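Local coordinates for protein peptidoglycan D,D-transpeptidase FtsI (Yersinia pestis, PDB 6SYN) that probably cross-links the peptidoglycan of the cell wall as a class B penicillin-binding protein and is captured here with a penicillin-type ligand in its transpeptidase pocket, at residues P90-G93 / D94-K98; M260-Q264 / H265-K269; Y279-G283 / H284-D288; I380-G384 / V385-L389; I403-E406 / P407-R410. All coordinates share one frame; numbering follows the deposited sequence.

Interaction 1. Residues P90-G93 / D94-K98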
loop_
_atom_site.group_PDB
_atom_site.type_symbol
_atom_site.label_atom_id
_atom_site.label_comp_id
_atom_site.label_asym_id
_atom_site.label_seq_id
_atom_site.Cartn_x
_atom_site.Cartn_y
_atom_site.Cartn_z
ATOM N N PRO A 90 36.576 14.603 5.615
ATOM C CA PRO A 90 37.767 15.288 5.109
ATOM C C PRO A 90 39.032 14.425 4.961
ATOM O O PRO A 90 39.649 14.513 3.920
ATOM C CB PRO A 90 37.974 16.359 6.188
ATOM C CG PRO A 90 36.563 16.756 6.570
ATOM C CD PRO A 90 35.756 15.477 6.470
ATOM N N ALA A 91 39.374 13.626 5.982
ATOM C CA ALA A 91 40.587 12.771 6.050
ATOM C C ALA A 91 40.681 11.899 4.798
ATOM O O ALA A 91 41.714 11.968 4.094
ATOM C CB ALA A 91 40.557 11.905 7.284
ATOM N N ILE A 92 39.630 11.115 4.547
ATOM C CA ILE A 92 39.508 10.182 3.387
ATOM C C ILE A 92 39.446 11.009 2.094
ATOM O O ILE A 92 40.209 10.697 1.159
ATOM C CB ILE A 92 38.275 9.266 3.555
ATOM C CG1 ILE A 92 38.353 8.409 4.826
ATOM C CG2 ILE A 92 38.063 8.412 2.313
ATOM C CD1 ILE A 92 39.211 7.171 4.701
ATOM N N GLY A 93 38.572 12.025 2.059
ATOM C CA GLY A 93 38.357 12.934 0.913
ATOM C C GLY A 93 39.635 13.641 0.494
ATOM O O GLY A 93 39.836 13.826 -0.717
ATOM N N ASP A 94 40.478 14.005 1.462
ATOM C CA ASP A 94 41.785 14.677 1.235
ATOM C C ASP A 94 42.777 13.673 0.630
ATOM O O ASP A 94 43.601 14.096 -0.202
ATOM C CB ASP A 94 42.315 15.292 2.536
ATOM C CG ASP A 94 43.299 16.431 2.334
ATOM O OD1 ASP A 94 42.924 17.421 1.659
ATOM O OD2 ASP A 94 44.431 16.323 2.857
ATOM N N TYR A 95 42.707 12.402 1.039
ATOM C CA TYR A 95 43.655 11.321 0.651
ATOM C C TYR A 95 43.370 10.883 -0.790
ATOM O O TYR A 95 44.337 10.649 -1.536
ATOM C CB TYR A 95 43.567 10.179 1.672
ATOM C CG TYR A 95 44.330 8.910 1.380
ATOM C CD1 TYR A 95 45.645 8.741 1.789
ATOM C CD2 TYR A 95 43.703 7.830 0.777
ATOM C CE1 TYR A 95 46.328 7.554 1.564
ATOM C CE2 TYR A 95 44.369 6.636 0.545
ATOM C CZ TYR A 95 45.686 6.494 0.942
ATOM O OH TYR A 95 46.336 5.316 0.710
ATOM N N ILE A 96 42.090 10.790 -1.166
ATOM C CA ILE A 96 41.638 10.450 -2.551
ATOM C C ILE A 96 42.042 11.588 -3.496
ATOM O O ILE A 96 42.462 11.289 -4.620
ATOM C CB ILE A 96 40.123 10.174 -2.610
ATOM C CG1 ILE A 96 39.717 8.987 -1.730
ATOM C CG2 ILE A 96 39.671 9.974 -4.050
ATOM C CD1 ILE A 96 38.233 8.925 -1.415
ATOM N N ARG A 97 41.898 12.843 -3.062
ATOM C CA ARG A 97 42.326 14.046 -3.831
ATOM C C ARG A 97 43.829 13.941 -4.140
ATOM O O ARG A 97 44.212 14.180 -5.305
ATOM C CB ARG A 97 41.998 15.319 -3.040
ATOM C CG ARG A 97 42.112 16.617 -3.831
ATOM C CD ARG A 97 41.956 17.841 -2.942
ATOM N NE ARG A 97 40.724 17.779 -2.161
ATOM C CZ ARG A 97 39.535 18.256 -2.542
ATOM N NH1 ARG A 97 39.385 18.869 -3.707
ATOM N NH2 ARG A 97 38.490 18.113 -1.740
ATOM N N LYS A 98 44.639 13.566 -3.141
ATOM C CA LYS A 98 46.128 13.559 -3.194
ATOM C C LYS A 98 46.633 12.361 -4.010
ATOM O O LYS A 98 47.856 12.312 -4.277
ATOM C CB LYS A 98 46.712 13.547 -1.776
ATOM C CG LYS A 98 47.268 14.885 -1.303
ATOM C CD LYS A 98 46.858 15.275 0.098
ATOM C CE LYS A 98 46.199 16.637 0.147
ATOM N NZ LYS A 98 47.188 17.735 0.073
#
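Ile92 and Ile96 stand one turn apart on helix 90-97, and their branches meet where CG2 of Ile92 lies 3.8 Å from CD1 of Ile96. With chi1 at -61°, Ile96 carries CG1 back beside its own backbone N and over the preceding turn, where CG1 is 3.4 Å from Ile92 O. The same carbonyl accepts the hydrogen bond from Ile96 N at 3.0 Å. This is the packed side: Gly93 is buried, and Ile96 presses onto Leu58 and Leu62 of helix 54-62 and onto Ile104 and Leu106 of strand 104-113. The solvent side is looser: Asp94 is exposed and its carboxylate leads away from the preceding turn. Within the helix Arg97 meets Gly93 O through CB, at 3.5 Å, and its side chain also touches Leu106. Asn89 OD1 accepts a hydrogen bond from Ile92 N. Such a division between an apolar stripe and a polar one is that of an amphipathic surface helix, here covering strand and helix in the N-terminal part of the protein.

Interaction 2. Residues M260-Q264 / H265-K269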
loop_
_atom_site.group_PDB
_atom_site.type_symbol
_atom_site.label_atom_id
_atom_site.label_comp_id
_atom_site.label_asym_id
_atom_site.label_seq_id
_atom_site.Cartn_x
_atom_site.Cartn_y
_atom_site.Cartn_z
ATOM N N MET A 260 -25.005 -4.159 2.480
ATOM C CA MET A 260 -25.528 -2.779 2.659
ATOM C C MET A 260 -26.606 -2.497 1.604
ATOM O O MET A 260 -27.714 -2.083 1.987
ATOM C CB MET A 260 -24.403 -1.741 2.560
ATOM C CG MET A 260 -23.545 -1.673 3.816
ATOM S SD MET A 260 -22.001 -0.753 3.592
ATOM C CE MET A 260 -21.229 -1.025 5.184
ATOM N N THR A 261 -26.303 -2.734 0.329
ATOM C CA THR A 261 -27.230 -2.488 -0.807
ATOM C C THR A 261 -28.533 -3.266 -0.577
ATOM O O THR A 261 -29.608 -2.656 -0.681
ATOM C CB THR A 261 -26.571 -2.850 -2.145
ATOM O OG1 THR A 261 -25.295 -2.212 -2.186
ATOM C CG2 THR A 261 -27.380 -2.412 -3.345
ATOM N N ALA A 262 -28.429 -4.563 -0.274
ATOM C CA ALA A 262 -29.568 -5.501 -0.134
ATOM C C ALA A 262 -30.480 -5.059 1.018
ATOM O O ALA A 262 -31.708 -5.168 0.868
ATOM C CB ALA A 262 -29.055 -6.906 0.066
ATOM N N LEU A 263 -29.901 -4.583 2.123
ATOM C CA LEU A 263 -30.661 -4.018 3.271
ATOM C C LEU A 263 -31.461 -2.792 2.802
ATOM O O LEU A 263 -32.687 -2.775 3.028
ATOM C CB LEU A 263 -29.691 -3.676 4.409
ATOM C CG LEU A 263 -29.080 -4.873 5.141
ATOM C CD1 LEU A 263 -27.981 -4.439 6.096
ATOM C CD2 LEU A 263 -30.140 -5.652 5.896
ATOM N N GLN A 264 -30.809 -1.826 2.142
ATOM C CA GLN A 264 -31.451 -0.574 1.650
ATOM C C GLN A 264 -32.570 -0.902 0.655
ATOM O O GLN A 264 -33.618 -0.246 0.727
ATOM C CB GLN A 264 -30.445 0.349 0.966
ATOM C CG GLN A 264 -31.070 1.645 0.472
ATOM C CD GLN A 264 -30.087 2.788 0.499
ATOM O OE1 GLN A 264 -30.038 3.562 1.454
ATOM N NE2 GLN A 264 -29.284 2.890 -0.548
ATOM N N HIS A 265 -32.343 -1.859 -0.248
ATOM C CA HIS A 265 -33.302 -2.267 -1.311
ATOM C C HIS A 265 -34.427 -3.126 -0.720
ATOM O O HIS A 265 -35.303 -3.540 -1.495
ATOM C CB HIS A 265 -32.567 -2.998 -2.445
ATOM C CG HIS A 265 -31.893 -2.093 -3.422
ATOM N ND1 HIS A 265 -32.238 -2.069 -4.758
ATOM C CD2 HIS A 265 -30.900 -1.189 -3.272
ATOM C CE1 HIS A 265 -31.481 -1.192 -5.392
ATOM N NE2 HIS A 265 -30.652 -0.641 -4.503
ATOM N N GLY A 266 -34.394 -3.400 0.589
ATOM C CA GLY A 266 -35.416 -4.188 1.305
ATOM C C GLY A 266 -35.477 -5.628 0.817
ATOM O O GLY A 266 -36.510 -6.285 1.043
ATOM N N VAL A 267 -34.408 -6.110 0.181
ATOM C CA VAL A 267 -34.290 -7.499 -0.353
ATOM C C VAL A 267 -34.245 -8.477 0.830
ATOM O O VAL A 267 -34.794 -9.595 0.703
ATOM C CB VAL A 267 -33.052 -7.613 -1.262
ATOM C CG1 VAL A 267 -32.567 -9.044 -1.432
ATOM C CG2 VAL A 267 -33.307 -6.969 -2.613
ATOM N N VAL A 268 -33.614 -8.060 1.932
ATOM C CA VAL A 268 -33.442 -8.857 3.186
ATOM C C VAL A 268 -33.586 -7.914 4.385
ATOM O O VAL A 268 -33.676 -6.684 4.177
ATOM C CB VAL A 268 -32.080 -9.583 3.235
ATOM C CG1 VAL A 268 -32.052 -10.817 2.349
ATOM C CG2 VAL A 268 -30.921 -8.657 2.895
ATOM N N LYS A 269 -33.593 -8.495 5.586
ATOM C CA LYS A 269 -33.557 -7.794 6.894
ATOM C C LYS A 269 -32.427 -8.417 7.728
ATOM O O LYS A 269 -32.081 -9.579 7.458
ATOM C CB LYS A 269 -34.944 -7.894 7.539
ATOM C CG LYS A 269 -36.102 -7.684 6.566
ATOM C CD LYS A 269 -37.431 -7.334 7.198
ATOM C CE LYS A 269 -37.497 -5.908 7.703
ATOM N NZ LYS A 269 -37.190 -5.831 9.151
#
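Thr261 and His265 come together through their first torsions: in Thr261 chi1 of -50° sets CG2 opposite the backbone N, and in His265 chi1 of -81° swings the imidazole back beside its own N. The two side chains therefore run side by side, with the methyl CG2 of Thr261 3.7 Å from CD2 of His265. The hydroxyl of Thr261 is engaged away from this contact, hydrogen-bonded to Met257 O and Thr324 OG1. On another flank of the turn, CG2 of Val268 reaches CB of Ala262 at 3.8 Å. The contact of Val268 CG2 with Leu263 CD2 is looser, at 4.3 Å.

Between these two patches the backbone closes the helix with a Schellman motif. Gly266 takes a positive phi of 64°, and two bonds run back into the last turn: Val267 N to Ala262 O at 2.9 Å, and Gly266 N to Leu263 O at 3.0 Å, the latter donor standing well above the carbonyl plane. His265 N makes the last ordinary helical bond, to Thr261 O.

Helix 255-264 and its exit are wedged among several helices: Thr261 and His265 touch helix 319-327, Ala262 and Val268 share Leu312 of helix 306-314, and Met260, Leu263 and Gln264 lean on helix 406-416.

Interaction 3. Residues Y279-G283 / H284-D288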
loop_
_atom_site.group_PDB
_atom_site.type_symbol
_atom_site.label_atom_id
_atom_site.label_comp_id
_atom_site.label_asym_id
_atom_site.label_seq_id
_atom_site.Cartn_x
_atom_site.Cartn_y
_atom_site.Cartn_z
ATOM N N TYR A 279 -25.912 -23.834 -6.353
ATOM C CA TYR A 279 -26.937 -23.644 -7.414
ATOM C C TYR A 279 -26.256 -23.148 -8.691
ATOM O O TYR A 279 -25.028 -22.894 -8.671
ATOM C CB TYR A 279 -28.061 -22.724 -6.933
ATOM C CG TYR A 279 -27.780 -21.242 -6.968
ATOM C CD1 TYR A 279 -26.759 -20.682 -6.216
ATOM C CD2 TYR A 279 -28.571 -20.385 -7.720
ATOM C CE1 TYR A 279 -26.518 -19.317 -6.227
ATOM C CE2 TYR A 279 -28.342 -19.019 -7.745
ATOM C CZ TYR A 279 -27.311 -18.481 -6.994
ATOM O OH TYR A 279 -27.085 -17.133 -7.008
ATOM N N PHE A 280 -27.032 -23.054 -9.776
ATOM C CA PHE A 280 -26.527 -22.710 -11.128
ATOM C C PHE A 280 -27.004 -21.308 -11.513
ATOM O O PHE A 280 -28.144 -20.907 -11.193
ATOM C CB PHE A 280 -26.908 -23.780 -12.156
ATOM C CG PHE A 280 -26.057 -25.026 -12.103
ATOM C CD1 PHE A 280 -24.732 -25.000 -12.508
ATOM C CD2 PHE A 280 -26.580 -26.230 -11.650
ATOM C CE1 PHE A 280 -23.950 -26.147 -12.459
ATOM C CE2 PHE A 280 -25.798 -27.376 -11.601
ATOM C CZ PHE A 280 -24.484 -27.333 -12.004
ATOM N N VAL A 281 -26.086 -20.589 -12.159
ATOM C CA VAL A 281 -26.237 -19.224 -12.733
ATOM C C VAL A 281 -25.625 -19.288 -14.142
ATOM O O VAL A 281 -24.383 -19.423 -14.243
ATOM C CB VAL A 281 -25.558 -18.191 -11.810
ATOM C CG1 VAL A 281 -25.570 -16.780 -12.380
ATOM C CG2 VAL A 281 -26.178 -18.209 -10.421
ATOM N N ASN A 282 -26.471 -19.303 -15.178
ATOM C CA ASN A 282 -26.071 -19.416 -16.611
ATOM C C ASN A 282 -25.293 -20.718 -16.858
ATOM O O ASN A 282 -24.439 -20.725 -17.780
ATOM C CB ASN A 282 -25.201 -18.240 -17.079
ATOM C CG ASN A 282 -25.873 -16.881 -17.040
ATOM O OD1 ASN A 282 -25.187 -15.859 -17.008
ATOM N ND2 ASN A 282 -27.197 -16.848 -17.073
ATOM N N GLY A 283 -25.551 -21.771 -16.073
ATOM C CA GLY A 283 -24.903 -23.090 -16.227
ATOM C C GLY A 283 -23.535 -23.175 -15.563
ATOM O O GLY A 283 -22.875 -24.221 -15.740
ATOM N N HIS A 284 -23.115 -22.125 -14.844
ATOM C CA HIS A 284 -21.925 -22.109 -13.946
ATOM C C HIS A 284 -22.389 -22.334 -12.497
ATOM O O HIS A 284 -23.383 -21.693 -12.087
ATOM C CB HIS A 284 -21.145 -20.789 -14.077
ATOM C CG HIS A 284 -20.571 -20.528 -15.433
ATOM N ND1 HIS A 284 -20.983 -19.461 -16.216
ATOM C CD2 HIS A 284 -19.617 -21.172 -16.143
ATOM C CE1 HIS A 284 -20.313 -19.465 -17.347
ATOM N NE2 HIS A 284 -19.469 -20.506 -17.328
ATOM N N GLN A 285 -21.709 -23.211 -11.750
ATOM C CA GLN A 285 -22.043 -23.539 -10.336
ATOM C C GLN A 285 -21.450 -22.474 -9.405
ATOM O O GLN A 285 -20.219 -22.323 -9.397
ATOM C CB GLN A 285 -21.518 -24.927 -9.946
ATOM C CG GLN A 285 -22.205 -25.509 -8.714
ATOM C CD GLN A 285 -21.628 -26.822 -8.241
ATOM O OE1 GLN A 285 -22.241 -27.534 -7.450
ATOM N NE2 GLN A 285 -20.434 -27.153 -8.710
ATOM N N ILE A 286 -22.295 -21.760 -8.655
ATOM C CA ILE A 286 -21.869 -20.970 -7.463
ATOM C C ILE A 286 -21.928 -21.926 -6.270
ATOM O O ILE A 286 -23.045 -22.329 -5.904
ATOM C CB ILE A 286 -22.743 -19.722 -7.214
ATOM C CG1 ILE A 286 -23.120 -18.973 -8.496
ATOM C CG2 ILE A 286 -22.066 -18.803 -6.206
ATOM C CD1 ILE A 286 -21.964 -18.306 -9.189
ATOM N N LYS A 287 -20.775 -22.313 -5.718
ATOM C CA LYS A 287 -20.716 -23.092 -4.454
ATOM C C LYS A 287 -19.774 -22.392 -3.473
ATOM O O LYS A 287 -18.898 -21.611 -3.912
ATOM C CB LYS A 287 -20.331 -24.555 -4.705
ATOM C CG LYS A 287 -18.922 -24.806 -5.228
ATOM C CD LYS A 287 -18.400 -26.179 -4.848
ATOM C CE LYS A 287 -17.033 -26.489 -5.421
ATOM N NZ LYS A 287 -16.514 -27.781 -4.912
ATOM N N ASP A 288 -19.984 -22.660 -2.188
ATOM C CA ASP A 288 -19.204 -22.081 -1.070
ATOM C C ASP A 288 -18.101 -23.067 -0.679
ATOM O O ASP A 288 -18.269 -24.284 -0.907
ATOM C CB ASP A 288 -20.124 -21.738 0.103
ATOM C CG ASP A 288 -20.923 -20.464 -0.099
ATOM O OD1 ASP A 288 -20.552 -19.672 -0.980
ATOM O OD2 ASP A 288 -21.907 -20.273 0.634
#
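Val281 and His284 are bonded to each other twice, Val281 N to His284 O at 2.9 Å and His284 N to Val281 O at 3.0 Å. One step outward, Ile286 N donates to Tyr279 O at 3.0 Å and Tyr279 N to Ile286 O at 3.3 Å. Phe280 and Gln285, the non-hydrogen-bonded pair between them, meet through side chains. CE1 of Phe280 lies 3.7 Å from CB of Gln285, whose CG stands over one face of the ring, and the amide plane is nearly parallel to it, 19° away. On the other face of the hairpin, CG1 of Ile286 packs on CG2 of Val281 at 3.7 Å, and its CB lies 3.9 Å from CE1 of Tyr279. That face turns to helix 306-314, where Tyr279 OH is hydrogen-bonded to Ser310 OG, and to helix 354-360. Asn282 and Gly283 both adopt positive phi at the bend, and OD1 of Asn282 accepts a bond from Ile355 N. The whole is a tight antiparallel beta hairpin closed by a type I' turn.

Interaction 4. Residues I380-G384 / V385-L389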
loop_
_atom_site.group_PDB
_atom_site.type_symbol
_atom_site.label_atom_id
_atom_site.label_comp_id
_atom_site.label_asym_id
_atom_site.label_seq_id
_atom_site.Cartn_x
_atom_site.Cartn_y
_atom_site.Cartn_z
ATOM N N ILE A 380 -16.777 3.014 5.257
ATOM C CA ILE A 380 -17.500 2.064 6.158
ATOM C C ILE A 380 -17.297 2.548 7.599
ATOM O O ILE A 380 -18.300 2.637 8.351
ATOM C CB ILE A 380 -17.020 0.606 5.965
ATOM C CG1 ILE A 380 -17.477 0.036 4.619
ATOM C CG2 ILE A 380 -17.464 -0.277 7.129
ATOM C CD1 ILE A 380 -17.018 -1.379 4.345
ATOM N N GLY A 381 -16.040 2.852 7.942
ATOM C CA GLY A 381 -15.582 3.249 9.287
ATOM C C GLY A 381 -16.223 4.537 9.766
ATOM O O GLY A 381 -16.507 4.624 10.970
ATOM N N SER A 382 -16.430 5.514 8.873
ATOM C CA SER A 382 -17.099 6.807 9.192
ATOM C C SER A 382 -18.621 6.608 9.341
ATOM O O SER A 382 -19.319 7.598 9.654
ATOM C CB SER A 382 -16.752 7.874 8.170
ATOM O OG SER A 382 -17.049 7.451 6.847
ATOM N N MET A 383 -19.104 5.370 9.167
ATOM C CA MET A 383 -20.539 4.992 9.083
ATOM C C MET A 383 -21.177 5.728 7.894
ATOM O O MET A 383 -22.192 6.418 8.098
ATOM C CB MET A 383 -21.294 5.304 10.382
ATOM C CG MET A 383 -20.706 4.635 11.623
ATOM S SD MET A 383 -20.718 2.816 11.571
ATOM C CE MET A 383 -19.285 2.467 12.586
ATOM N N GLY A 384 -20.581 5.600 6.704
ATOM C CA GLY A 384 -21.172 6.030 5.419
ATOM C C GLY A 384 -20.877 7.481 5.059
ATOM O O GLY A 384 -21.738 8.104 4.397
ATOM N N VAL A 385 -19.706 8.005 5.436
ATOM C CA VAL A 385 -19.251 9.380 5.058
ATOM C C VAL A 385 -17.986 9.260 4.198
ATOM O O VAL A 385 -16.896 9.048 4.763
ATOM C CB VAL A 385 -19.037 10.263 6.305
ATOM C CG1 VAL A 385 -18.394 11.605 5.970
ATOM C CG2 VAL A 385 -20.347 10.465 7.057
ATOM N N TYR A 386 -18.149 9.374 2.876
ATOM C CA TYR A 386 -17.060 9.335 1.866
ATOM C C TYR A 386 -16.249 10.632 1.955
ATOM O O TYR A 386 -16.763 11.688 1.531
ATOM C CB TYR A 386 -17.644 9.128 0.467
ATOM C CG TYR A 386 -16.634 9.051 -0.649
ATOM C CD1 TYR A 386 -15.964 7.872 -0.925
ATOM C CD2 TYR A 386 -16.366 10.151 -1.447
ATOM C CE1 TYR A 386 -15.042 7.789 -1.957
ATOM C CE2 TYR A 386 -15.443 10.088 -2.478
ATOM C CZ TYR A 386 -14.777 8.902 -2.735
ATOM O OH TYR A 386 -13.867 8.830 -3.750
ATOM N N ARG A 387 -15.026 10.545 2.494
ATOM C CA ARG A 387 -14.093 11.690 2.673
ATOM C C ARG A 387 -12.948 11.574 1.670
ATOM O O ARG A 387 -12.542 10.475 1.309
ATOM C CB ARG A 387 -13.586 11.743 4.119
ATOM C CG ARG A 387 -14.282 12.809 4.957
ATOM C CD ARG A 387 -13.738 12.963 6.365
ATOM N NE ARG A 387 -14.330 11.961 7.236
ATOM C CZ ARG A 387 -15.411 12.127 7.992
ATOM N NH1 ARG A 387 -15.849 11.118 8.725
ATOM N NH2 ARG A 387 -16.045 13.285 8.032
ATOM N N PRO A 388 -12.429 12.704 1.145
ATOM C CA PRO A 388 -11.215 12.688 0.329
ATOM C C PRO A 388 -9.930 12.336 1.095
ATOM O O PRO A 388 -9.787 12.709 2.244
ATOM C CB PRO A 388 -11.085 14.118 -0.224
ATOM C CG PRO A 388 -12.005 14.974 0.629
ATOM C CD PRO A 388 -13.034 14.041 1.232
ATOM N N LEU A 389 -9.010 11.665 0.400
ATOM C CA LEU A 389 -7.666 11.272 0.896
ATOM C C LEU A 389 -6.716 12.476 0.845
ATOM O O LEU A 389 -6.992 13.396 0.060
ATOM C CB LEU A 389 -7.153 10.133 0.011
ATOM C CG LEU A 389 -7.968 8.842 0.057
ATOM C CD1 LEU A 389 -7.769 8.027 -1.212
ATOM C CD2 LEU A 389 -7.607 8.019 1.285
#
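Ser382 and Val385 supply the polar part of this contact: OG of Ser382 lies 2.6 Å from Val385 O across the turn. The hydroxyl sits between its own backbone N and carbonyl carbon (chi1 55°), which points it at the strand that follows. Its single proton also has Thr379 O within reach, so the geometry leaves open which carbonyl takes it. OG thus lies between carbonyls of the helix end and of the strand start, with one proton to give.

The backbone turn comes next. Helix 370-381 ends in a Schellman motif in which Met383 is the first residue to leave helical angles, with a phi of 60°; Met383 N bonds back to Ile380 O at 3.0 Å. Gly384 also has positive phi, and the chain then enters the short strand 385-386, which pairs antiparallel with strand 401-402 through a backbone bond between Tyr386 and Glu401.

Packing is provided by Arg387. Bent at chi3 (-83°), it folds its guanidinium back under Val385, whose CG1 stands 3.4 Å above the plane and offset toward the rim. NH1 also approaches CB of Ser382, at 3.4 Å. The guanidinium is tied down beyond the turn by a hydrogen bond from NH2 to Val398 O and a weak one from NH1 to Val212 O.

Interaction 5. Residues I403-E406 / P407-R410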
loop_
_atom_site.group_PDB
_atom_site.type_symbol
_atom_site.label_atom_id
_atom_site.label_comp_id
_atom_site.label_asym_id
_atom_site.label_seq_id
_atom_site.Cartn_x
_atom_site.Cartn_y
_atom_site.Cartn_z
ATOM N N ILE A 403 -23.108 8.869 1.822
ATOM C CA ILE A 403 -23.449 7.947 0.699
ATOM C C ILE A 403 -24.401 6.850 1.190
ATOM O O ILE A 403 -25.222 6.398 0.373
ATOM C CB ILE A 403 -22.180 7.377 0.041
ATOM C CG1 ILE A 403 -21.252 6.701 1.052
ATOM C CG2 ILE A 403 -21.462 8.468 -0.738
ATOM C CD1 ILE A 403 -20.565 5.478 0.515
ATOM N N PHE A 404 -24.300 6.437 2.458
ATOM C CA PHE A 404 -25.274 5.527 3.117
ATOM C C PHE A 404 -25.675 6.094 4.476
ATOM O O PHE A 404 -24.847 6.682 5.169
ATOM C CB PHE A 404 -24.709 4.111 3.258
ATOM C CG PHE A 404 -25.119 3.178 2.150
ATOM C CD1 PHE A 404 -24.642 3.352 0.861
ATOM C CD2 PHE A 404 -26.000 2.134 2.391
ATOM C CE1 PHE A 404 -25.030 2.497 -0.160
ATOM C CE2 PHE A 404 -26.383 1.276 1.369
ATOM C CZ PHE A 404 -25.898 1.458 0.096
ATOM N N PRO A 405 -26.948 5.904 4.896
ATOM C CA PRO A 405 -27.412 6.340 6.215
ATOM C C PRO A 405 -26.679 5.617 7.359
ATOM O O PRO A 405 -26.494 4.416 7.266
ATOM C CB PRO A 405 -28.907 5.975 6.231
ATOM C CG PRO A 405 -29.276 5.723 4.781
ATOM C CD PRO A 405 -28.006 5.231 4.126
ATOM N N GLU A 406 -26.306 6.357 8.409
ATOM C CA GLU A 406 -25.384 5.903 9.489
ATOM C C GLU A 406 -25.835 4.568 10.089
ATOM O O GLU A 406 -25.009 3.671 10.245
ATOM C CB GLU A 406 -25.249 6.981 10.568
ATOM C CG GLU A 406 -24.587 6.494 11.842
ATOM C CD GLU A 406 -24.417 7.571 12.898
ATOM O OE1 GLU A 406 -23.311 7.656 13.481
ATOM O OE2 GLU A 406 -25.396 8.308 13.154
ATOM N N PRO A 407 -27.125 4.377 10.468
ATOM C CA PRO A 407 -27.532 3.179 11.212
ATOM C C PRO A 407 -27.505 1.909 10.345
ATOM O O PRO A 407 -27.302 0.826 10.882
ATOM C CB PRO A 407 -28.962 3.484 11.701
ATOM C CG PRO A 407 -29.210 4.948 11.348
ATOM C CD PRO A 407 -28.264 5.273 10.208
ATOM N N LEU A 408 -27.709 2.085 9.035
ATOM C CA LEU A 408 -27.585 1.036 7.987
ATOM C C LEU A 408 -26.149 0.497 7.985
ATOM O O LEU A 408 -25.992 -0.742 7.993
ATOM C CB LEU A 408 -27.962 1.653 6.635
ATOM C CG LEU A 408 -28.363 0.668 5.541
ATOM C CD1 LEU A 408 -29.214 1.348 4.480
ATOM C CD2 LEU A 408 -27.138 0.022 4.913
ATOM N N VAL A 409 -25.148 1.388 7.998
ATOM C CA VAL A 409 -23.697 1.032 7.920
ATOM C C VAL A 409 -23.263 0.407 9.259
ATOM O O VAL A 409 -22.469 -0.565 9.228
ATOM C CB VAL A 409 -22.829 2.255 7.545
ATOM C CG1 VAL A 409 -21.343 1.928 7.501
ATOM C CG2 VAL A 409 -23.258 2.879 6.226
ATOM N N ARG A 410 -23.759 0.941 10.384
ATOM C CA ARG A 410 -23.350 0.537 11.757
ATOM C C ARG A 410 -23.787 -0.910 11.994
ATOM O O ARG A 410 -22.979 -1.681 12.553
ATOM C CB ARG A 410 -23.930 1.491 12.806
ATOM C CG ARG A 410 -23.593 1.117 14.244
ATOM C CD ARG A 410 -23.827 2.235 15.248
ATOM N NE ARG A 410 -22.697 3.163 15.275
ATOM C CZ ARG A 410 -22.755 4.481 15.066
ATOM N NH1 ARG A 410 -23.911 5.085 14.827
ATOM N NH2 ARG A 410 -21.642 5.198 15.107
#
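Phe404 and Leu408 meet at the edge of the phenyl ring, where CD2 of Leu408 lies near the ring plane, 3.5 Å from CD2 of Phe404. Nearer the backbone, CB of Phe404 meets CG2 of Val409 at 3.5 Å. The second flat group, the guanidinium of Arg410, likewise receives its partner at the edge: OE1 of Glu406 faces NH1 at 3.0 Å and NH2 at 3.4 Å. One carboxylate oxygen therefore serves both nitrogens in a salt bridge, although each hydrogen bond is weak and the two planes are turned 51° apart. Glu406 reaches out as an extended chain with CG anti to the backbone N (chi1 167°), and Arg410 bends at chi3 to bring its head alongside.

The contact straddles the start of helix 406-416, with Pro405 at the N-cap position. Its carbonyl receives weak bonds from Leu408 N at 3.2 Å and Val409 N at 3.4 Å, and the first i to i-4 bond of good geometry is Arg410 N to Glu406 O at 3.0 Å. Pro407 has no N-H to offer, which costs little in a first turn, where amides have no carbonyl of the preceding turn to bond. A carboxylate at this end of a helix probably also interacts favourably with the helix dipole. Phe404 continues onto Met260 and Gln264 of helix 255-264, and Met383 touches both members of the salt bridge.

How the interactions relate
Interactions 2, 4 and 5 form one packed group in the transpeptidase domain. Interaction 5 is central to it, its centre about 12 Å from that of interaction 2 and about 10 Å from that of interaction 4. Gly384 O lies 3.0 Å from Ile403 N, a probable hydrogen bond, and CE of Met260 rests 3.9 Å from CG1 of Ile380. Helix 255-264 begins at the pocket residue Lys255 and ends in interaction 2; interaction 4 packs against it through Met260, interaction 5 through Met260 and Gln264. Interaction 3 touches none of the others, yet the side chain of Ile286 is about 8 Å from the bound ligand. Interaction 1 is remote, its centre at least 58 Å from every other centre.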